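Local coordinates for molybdate-binding protein MolA (Haemophilus influenzae, PDB 3PSH), which binds molybdate and tungstate, but not sulfate or phosphate, in the periplasm and serves the MolBC ABC transporter in low-affinity molybdate import, at residues L29-Q34 with Y280-A285; K54-L59 with K317-S322; P191-Y196 with K223-E228. One frame throughout, in Å; residues are numbered along the deposited sequence.

Contact 1 of 3, residues L29-Q34 with Y280-A285; sequences LNIAVQ and YPMPEA. With MOO (molybdate ion), chain B.
E284 OE2 is gripped from two sides of the fold: it accepts an N-H from N30 ND2 on helix 26-34 at 2.7 Å and forms a salt bridge with K276. The asparagine donates in the plane of its own amide and onto the syn lone pair of OE2. Q34 NE2 reaches the other oxygen, E284 OE1, at 2.9 Å, meeting it from above the carboxylate plane. The asparagine amide stands almost perpendicular to the carboxylate, their planes 85° apart. E284 CG lies between its backbone N and carbonyl carbon (chi1 68°), and a further bend at chi2 turns the carboxylate toward N30 and Q34. A buried negative charge is thus shared among a lysine and two amides, which would be expected to favour the ionised acid. N30 ND2 also makes a weak, nearly straight bond to M282 SD, at 3.4 Å, while Q34 OE1 is hydrogen-bonded to Y314 OH.

Beside this polar group the contact turns apolar. The bent M282 side chain brings CE to 3.7 Å from I31 CD1, and P283 CD packs more loosely on I31 CG1. M282 is the N-cap residue of helix 283-297. A little earlier in the chain, Y280 N donates to molybdate O3 at 3.0 Å, that oxygen lying at the edge of the Y280 ring, near its plane. The start of helix 283-297 is thus fixed against helix 26-34 just after the loop whose G279 and Y280 bind molybdate, with helix 307-319 beside the polar group and helices 132-151 and 154-165 touching the apolar side.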
# COMPACT_ATOMS: atom_id res chain seq x y z
N LEU A 29 -3.79 6.05 6.59
CA LEU A 29 -3.42 5.94 7.99
C LEU A 29 -1.90 5.76 8.10
O LEU A 29 -1.29 6.40 8.91
CB LEU A 29 -4.24 4.80 8.68
CG LEU A 29 -4.02 4.61 10.19
CD1 LEU A 29 -4.09 6.03 10.93
CD2 LEU A 29 -5.13 3.69 10.65
N ASN A 30 -1.32 4.84 7.30
CA ASN A 30 0.11 4.51 7.42
C ASN A 30 0.89 5.79 7.01
O ASN A 30 1.86 6.10 7.62
CB ASN A 30 0.38 3.31 6.47
CG ASN A 30 1.85 2.93 6.45
OD1 ASN A 30 2.55 3.03 7.49
ND2 ASN A 30 2.29 2.46 5.28
N ILE A 31 0.44 6.47 5.96
CA ILE A 31 1.09 7.79 5.62
C ILE A 31 1.05 8.76 6.79
O ILE A 31 2.08 9.38 7.12
CB ILE A 31 0.56 8.35 4.26
CG1 ILE A 31 0.95 7.42 3.07
CG2 ILE A 31 0.99 9.90 4.11
CD1 ILE A 31 0.18 7.65 1.83
N ALA A 32 -0.13 8.92 7.39
CA ALA A 32 -0.28 9.88 8.50
C ALA A 32 0.61 9.50 9.65
O ALA A 32 1.17 10.43 10.32
CB ALA A 32 -1.73 9.95 9.04
N VAL A 33 0.80 8.19 9.89
CA VAL A 33 1.68 7.78 10.96
C VAL A 33 3.09 8.27 10.60
O VAL A 33 3.88 8.74 11.46
CB VAL A 33 1.61 6.21 11.17
CG1 VAL A 33 2.81 5.72 12.02
CG2 VAL A 33 0.26 5.81 11.76
N GLN A 34 3.43 8.14 9.33
CA GLN A 34 4.81 8.50 8.93
C GLN A 34 5.03 10.01 8.82
O GLN A 34 6.13 10.50 8.55
CB GLN A 34 5.26 7.80 7.63
CG GLN A 34 5.26 6.25 7.84
CD GLN A 34 5.61 5.55 6.52
OE1 GLN A 34 6.74 5.73 6.00
NE2 GLN A 34 4.63 4.83 5.93
N TYR A 280 -1.97 -0.75 -3.67
CA TYR A 280 -1.59 0.69 -3.59
C TYR A 280 -0.08 0.85 -3.21
O TYR A 280 0.38 0.17 -2.25
CB TYR A 280 -2.43 1.42 -2.46
CG TYR A 280 -3.90 1.61 -2.80
CD1 TYR A 280 -4.46 2.90 -3.00
CD2 TYR A 280 -4.73 0.50 -2.86
CE1 TYR A 280 -5.84 3.06 -3.31
CE2 TYR A 280 -6.08 0.64 -3.21
CZ TYR A 280 -6.62 1.93 -3.38
OH TYR A 280 -7.99 1.98 -3.71
N PRO A 281 0.62 1.89 -3.74
CA PRO A 281 2.01 2.11 -3.41
C PRO A 281 2.09 2.77 -2.00
O PRO A 281 1.27 3.67 -1.69
CB PRO A 281 2.44 3.09 -4.46
CG PRO A 281 1.16 4.03 -4.75
CD PRO A 281 0.11 2.91 -4.74
N MET A 282 3.14 2.44 -1.25
CA MET A 282 3.39 3.04 0.05
C MET A 282 4.84 3.41 0.04
O MET A 282 5.65 2.71 -0.60
CB MET A 282 3.12 2.04 1.21
CG MET A 282 1.75 1.38 1.31
SD MET A 282 0.52 2.32 2.35
CE MET A 282 0.62 3.97 1.68
N PRO A 283 5.17 4.55 0.67
CA PRO A 283 6.51 5.08 0.49
C PRO A 283 7.56 4.10 0.92
O PRO A 283 8.62 4.06 0.26
CB PRO A 283 6.55 6.34 1.40
CG PRO A 283 5.26 6.20 2.36
CD PRO A 283 4.28 5.39 1.55
N GLU A 284 7.35 3.39 2.02
CA GLU A 284 8.37 2.38 2.45
C GLU A 284 8.51 1.21 1.53
O GLU A 284 9.57 0.56 1.52
CB GLU A 284 8.12 1.88 3.90
CG GLU A 284 6.85 1.03 4.11
CD GLU A 284 5.52 1.76 4.24
OE1 GLU A 284 5.44 2.96 3.87
OE2 GLU A 284 4.56 1.11 4.72
N ALA A 285 7.43 0.91 0.82
CA ALA A 285 7.45 -0.24 -0.16
C ALA A 285 8.37 0.12 -1.30
O ALA A 285 9.13 -0.75 -1.70
CB ALA A 285 6.10 -0.51 -0.66
MO MOO B . -4.21 -2.90 -0.73
O1 MOO B . -3.51 -4.32 -1.34
O2 MOO B . -5.74 -2.59 -1.44
O3 MOO B . -3.20 -1.57 -1.08
O4 MOO B . -4.17 -3.03 0.96

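Contact 2 of 3, residues K54-L59 with K317-S322; sequences KNYVRL and KFYRTS
L59 packs on Y319 and T321 at the C-terminal helix of this periplasmic binding protein of the solute-binding protein 8 family, where the loop between helices 48-52 and 77-82 meets helix 307-319. That helix has a wider pi-type turn at 317-319, before R320 departs with positive phi. Along the leucine, CB lies 4.1 Å from Y319 CD1. Beyond CG, which is anti to the carbonyl carbon (chi1 -59°), the two methyls part. CD1 sits over one face of the Y319 ring in a CH-pi contact, offset toward the rim, whereas CD2 meets T321 CG2 at 3.8 Å. Y56 approaches the same tyrosine at about a right angle, its OH at the edge of the Y319 ring and near its plane. Both phenol hydroxyls are hydrogen-bonded to N30 OD1 on helix 26-34.

The backbone carbonyl of L59 adds a hydrated seam: one water donates to L59 O and Y319 O, and another donates to L59 O while accepting from R320 NH2. On the more exposed side, R58 bends at chi3, and its NH2 donates to S322 O at 2.8 Å, with an N-H...O angle of 171°, the oxygen lying in the guanidinium plane and the nitrogen in the carbonyl plane.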
# COMPACT_ATOMS: atom_id res chain seq x y z
N LYS A 54 -1.08 -7.53 12.17
CA LYS A 54 -1.20 -7.55 13.62
C LYS A 54 -0.07 -6.80 14.32
O LYS A 54 -0.23 -6.43 15.54
CB LYS A 54 -1.33 -9.02 14.11
CG LYS A 54 0.07 -9.68 14.27
CD LYS A 54 -0.05 -11.20 14.51
CE LYS A 54 1.32 -11.83 14.39
NZ LYS A 54 2.26 -11.25 15.46
N ASN A 55 1.09 -6.57 13.69
CA ASN A 55 2.18 -5.92 14.41
C ASN A 55 2.20 -4.39 14.20
O ASN A 55 3.07 -3.71 14.79
CB ASN A 55 3.54 -6.51 14.04
CG ASN A 55 3.60 -8.02 14.35
OD1 ASN A 55 3.26 -8.42 15.46
ND2 ASN A 55 4.04 -8.82 13.39
N TYR A 56 1.27 -3.91 13.36
CA TYR A 56 1.25 -2.45 13.08
C TYR A 56 1.17 -1.61 14.37
O TYR A 56 1.76 -0.54 14.49
CB TYR A 56 0.09 -2.03 12.17
CG TYR A 56 0.43 -0.67 11.60
CD1 TYR A 56 1.29 -0.61 10.47
CD2 TYR A 56 -0.15 0.51 12.08
CE1 TYR A 56 1.70 0.61 9.86
CE2 TYR A 56 0.23 1.70 11.54
CZ TYR A 56 1.13 1.79 10.41
OH TYR A 56 1.37 3.04 9.92
N VAL A 57 0.43 -2.14 15.34
CA VAL A 57 0.12 -1.44 16.60
C VAL A 57 1.47 -1.20 17.32
O VAL A 57 1.62 -0.25 18.13
CB VAL A 57 -0.91 -2.31 17.42
CG1 VAL A 57 -0.17 -3.55 17.98
CG2 VAL A 57 -1.62 -1.49 18.55
N ARG A 58 2.50 -1.97 17.01
CA ARG A 58 3.78 -1.69 17.59
C ARG A 58 4.34 -0.30 17.22
O ARG A 58 5.10 0.35 18.00
CB ARG A 58 4.83 -2.75 17.28
CG ARG A 58 6.15 -2.49 18.05
CD ARG A 58 7.22 -3.53 17.72
NE ARG A 58 7.75 -3.22 16.39
CZ ARG A 58 8.77 -2.36 16.22
NH1 ARG A 58 9.31 -1.72 17.25
NH2 ARG A 58 9.20 -2.07 15.03
N LEU A 59 4.08 0.13 15.99
CA LEU A 59 4.63 1.35 15.41
C LEU A 59 3.70 2.53 15.79
O LEU A 59 4.12 3.69 15.80
CB LEU A 59 4.62 1.23 13.87
CG LEU A 59 5.45 0.00 13.31
CD1 LEU A 59 5.14 -0.22 11.74
CD2 LEU A 59 6.94 0.05 13.56
N LYS A 317 13.40 7.67 11.26
CA LYS A 317 12.89 8.95 10.74
C LYS A 317 11.36 9.05 10.68
O LYS A 317 10.75 9.98 11.31
CB LYS A 317 13.52 9.34 9.40
CG LYS A 317 12.82 10.50 8.73
CD LYS A 317 13.36 11.84 9.23
CE LYS A 317 12.56 12.99 8.58
NZ LYS A 317 12.94 14.26 9.44
N PHE A 318 10.70 7.98 10.14
CA PHE A 318 9.27 8.08 9.82
C PHE A 318 8.41 7.34 10.81
O PHE A 318 7.21 7.69 10.95
CB PHE A 318 9.07 7.57 8.35
CG PHE A 318 9.73 8.53 7.35
CD1 PHE A 318 9.31 9.85 7.28
CD2 PHE A 318 10.83 8.15 6.57
CE1 PHE A 318 9.93 10.77 6.45
CE2 PHE A 318 11.46 9.07 5.71
CZ PHE A 318 11.01 10.38 5.60
N TYR A 319 8.95 6.28 11.44
CA TYR A 319 8.15 5.60 12.47
C TYR A 319 8.61 5.88 13.87
O TYR A 319 7.99 5.39 14.78
CB TYR A 319 8.12 4.07 12.25
CG TYR A 319 7.37 3.61 11.00
CD1 TYR A 319 5.96 3.78 10.90
CD2 TYR A 319 8.06 2.99 9.92
CE1 TYR A 319 5.23 3.32 9.78
CE2 TYR A 319 7.31 2.46 8.81
CZ TYR A 319 5.95 2.70 8.72
OH TYR A 319 5.24 2.17 7.69
N ARG A 320 9.68 6.65 14.03
CA ARG A 320 10.25 7.11 15.34
C ARG A 320 10.59 5.88 16.25
O ARG A 320 10.54 5.91 17.54
CB ARG A 320 9.24 8.10 16.00
CG ARG A 320 8.82 9.23 15.15
CD ARG A 320 7.54 9.92 15.73
NE ARG A 320 6.40 9.04 15.42
CZ ARG A 320 5.77 8.92 14.22
NH1 ARG A 320 6.20 9.51 13.12
NH2 ARG A 320 4.75 8.08 14.12
N THR A 321 10.93 4.78 15.59
CA THR A 321 11.36 3.58 16.30
C THR A 321 12.27 2.73 15.39
O THR A 321 12.46 3.08 14.22
CB THR A 321 10.17 2.73 16.83
OG1 THR A 321 10.73 1.78 17.77
CG2 THR A 321 9.38 2.02 15.75
N SER A 322 12.91 1.73 15.95
CA SER A 322 13.62 0.74 15.10
C SER A 322 12.69 -0.26 14.39
O SER A 322 11.53 -0.48 14.81
CB SER A 322 14.69 -0.00 15.91
OG SER A 322 14.03 -0.76 16.88
O HOH W 1 6.54 4.59 16.90
O HOH W 2 3.23 6.48 15.89

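Contact 3 of 3, residues P191-Y196 with K223-E228; sequences PDLGTY and KQVSLE. With MOO (molybdate ion), chain B.
T195 and V225 cross at about a right angle, T195 CG2 meeting V225 CG1 at 3.7 Å beside the short antiparallel pairing of strands 194-196 and 222-224. With chi1 at -167°, T195 CG2 falls between the backbone N and the carbonyl carbon and faces the valine, while OG1 bonds to M188 O. T195 and K223 form a hydrogen-bonded pair, with T195 N to K223 O at 2.8 Å and K223 N to T195 O at 2.9 Å. G194 and Q224 follow as a non-hydrogen-bonded pair, their CA atoms 4.2 Å apart.

On the face bearing Q224, an extended side chain runs back to the turn, and NE2 donates to D192 O at 2.9 Å. The oxygen is in the amide plane, but the nitrogen stands above the plane of the carbonyl. Beyond these pairs, V225 N donates to L193 O. The L193 side chain runs alongside V225 O, CB 3.3 Å from it, and its methyls reach V225 CG2 and the start of helix 227-233. Y196 CB points away from strand 222-224, and its OH donates to molybdate O1 at 2.5 Å. This is a two-stranded antiparallel sheet, its strands separated in the chain by helix 201-208 and strand 211-213, and one strand presents a tyrosine to the molybdate site.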
# COMPACT_ATOMS: atom_id res chain seq x y z
N PRO A 191 -4.78 -14.45 0.99
CA PRO A 191 -5.69 -15.47 1.60
C PRO A 191 -6.75 -15.92 0.64
O PRO A 191 -7.13 -15.22 -0.34
CB PRO A 191 -6.30 -14.71 2.79
CG PRO A 191 -5.17 -13.86 3.23
CD PRO A 191 -4.62 -13.30 1.89
N ASP A 192 -7.16 -17.18 0.82
CA ASP A 192 -8.29 -17.66 0.01
C ASP A 192 -8.17 -17.54 -1.54
O ASP A 192 -9.10 -17.03 -2.16
CB ASP A 192 -9.57 -16.99 0.53
CG ASP A 192 -9.79 -17.30 1.99
OD1 ASP A 192 -9.70 -18.50 2.34
OD2 ASP A 192 -9.98 -16.35 2.79
N LEU A 193 -7.02 -17.93 -2.12
CA LEU A 193 -6.69 -17.87 -3.56
C LEU A 193 -6.90 -16.47 -4.18
O LEU A 193 -7.23 -16.33 -5.35
CB LEU A 193 -7.34 -18.97 -4.40
CG LEU A 193 -6.44 -20.23 -4.54
CD1 LEU A 193 -7.51 -21.34 -4.86
CD2 LEU A 193 -5.47 -20.05 -5.68
N GLY A 194 -6.65 -15.47 -3.36
CA GLY A 194 -6.75 -14.06 -3.86
C GLY A 194 -5.37 -13.70 -4.48
O GLY A 194 -4.31 -14.13 -4.00
N THR A 195 -5.39 -12.91 -5.55
CA THR A 195 -4.08 -12.35 -6.06
C THR A 195 -4.33 -11.00 -6.63
O THR A 195 -5.53 -10.55 -6.72
CB THR A 195 -3.40 -13.32 -7.06
OG1 THR A 195 -2.05 -12.88 -7.24
CG2 THR A 195 -4.02 -13.20 -8.47
N TYR A 196 -3.28 -10.34 -7.07
CA TYR A 196 -3.46 -9.04 -7.80
C TYR A 196 -3.03 -9.20 -9.20
O TYR A 196 -1.93 -9.73 -9.54
CB TYR A 196 -2.57 -7.93 -7.22
CG TYR A 196 -2.85 -7.64 -5.76
CD1 TYR A 196 -3.53 -6.45 -5.32
CD2 TYR A 196 -2.38 -8.51 -4.71
CE1 TYR A 196 -3.68 -6.15 -3.88
CE2 TYR A 196 -2.63 -8.24 -3.36
CZ TYR A 196 -3.31 -7.10 -2.90
OH TYR A 196 -3.43 -6.83 -1.57
N LYS A 223 -8.36 -10.13 -7.40
CA LYS A 223 -9.40 -11.15 -7.70
C LYS A 223 -9.13 -12.48 -7.03
O LYS A 223 -7.94 -12.77 -6.74
CB LYS A 223 -9.56 -11.40 -9.21
CG LYS A 223 -10.07 -10.19 -10.02
CD LYS A 223 -11.52 -9.86 -9.71
CE LYS A 223 -11.87 -8.45 -10.26
NZ LYS A 223 -11.55 -8.09 -11.68
N GLN A 224 -10.18 -13.29 -6.80
CA GLN A 224 -10.00 -14.71 -6.47
C GLN A 224 -9.79 -15.48 -7.75
O GLN A 224 -10.55 -15.29 -8.74
CB GLN A 224 -11.25 -15.30 -5.77
CG GLN A 224 -11.00 -16.75 -5.23
CD GLN A 224 -12.10 -17.28 -4.32
OE1 GLN A 224 -13.26 -17.35 -4.72
NE2 GLN A 224 -11.73 -17.68 -3.09
N VAL A 225 -8.73 -16.30 -7.77
CA VAL A 225 -8.40 -17.11 -8.96
C VAL A 225 -8.60 -18.57 -8.56
O VAL A 225 -8.84 -18.89 -7.37
CB VAL A 225 -6.95 -16.75 -9.44
CG1 VAL A 225 -6.90 -15.16 -9.67
CG2 VAL A 225 -5.89 -17.10 -8.42
N SER A 226 -8.46 -19.48 -9.53
CA SER A 226 -8.43 -20.93 -9.16
C SER A 226 -7.01 -21.46 -9.05
O SER A 226 -6.05 -20.85 -9.62
CB SER A 226 -9.15 -21.79 -10.23
OG SER A 226 -8.44 -21.69 -11.48
N LEU A 227 -6.90 -22.59 -8.36
CA LEU A 227 -5.68 -23.37 -8.25
C LEU A 227 -5.18 -23.72 -9.64
O LEU A 227 -3.97 -23.58 -9.91
CB LEU A 227 -5.85 -24.59 -7.30
CG LEU A 227 -4.63 -25.55 -7.06
CD1 LEU A 227 -3.23 -24.77 -6.83
CD2 LEU A 227 -4.87 -26.59 -5.96
N GLU A 228 -6.10 -24.07 -10.55
CA GLU A 228 -5.69 -24.37 -11.93
C GLU A 228 -4.90 -23.18 -12.63
O GLU A 228 -3.86 -23.38 -13.33
CB GLU A 228 -6.89 -24.91 -12.77
CG GLU A 228 -6.51 -25.38 -14.17
CD GLU A 228 -5.58 -26.58 -14.20
OE1 GLU A 228 -5.42 -27.32 -13.19
OE2 GLU A 228 -4.93 -26.73 -15.25
MO MOO B . -4.21 -2.90 -0.73
O1 MOO B . -3.51 -4.32 -1.34
O2 MOO B . -5.74 -2.59 -1.44
O3 MOO B . -3.20 -1.57 -1.08
O4 MOO B . -4.17 -3.03 0.96

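In the fold
Contacts 1 and 2 adjoin, their centres 12 Å apart, and share one buried polar network. N30 OD1 lies 2.7 Å from Y56 OH and 2.8 Å from Y319 OH, so the asparagine that faces E284 with its amide nitrogen faces both tyrosines with its oxygen. Along the chain their segments alternate, joining helices 26-34, 283-297 and 307-319 with the loop 54-59. Contact 3 stands apart, its centre about 25 Å from that of contact 1 and 30 Å from that of contact 2. Molybdate bridges contacts 1 and 3: Y280 N and Y196 OH both bind it, alongside H26, Q27, R243 and G279. Contact 2 stays outside this shell, with the Y56 side chain about 11 Å from the ion.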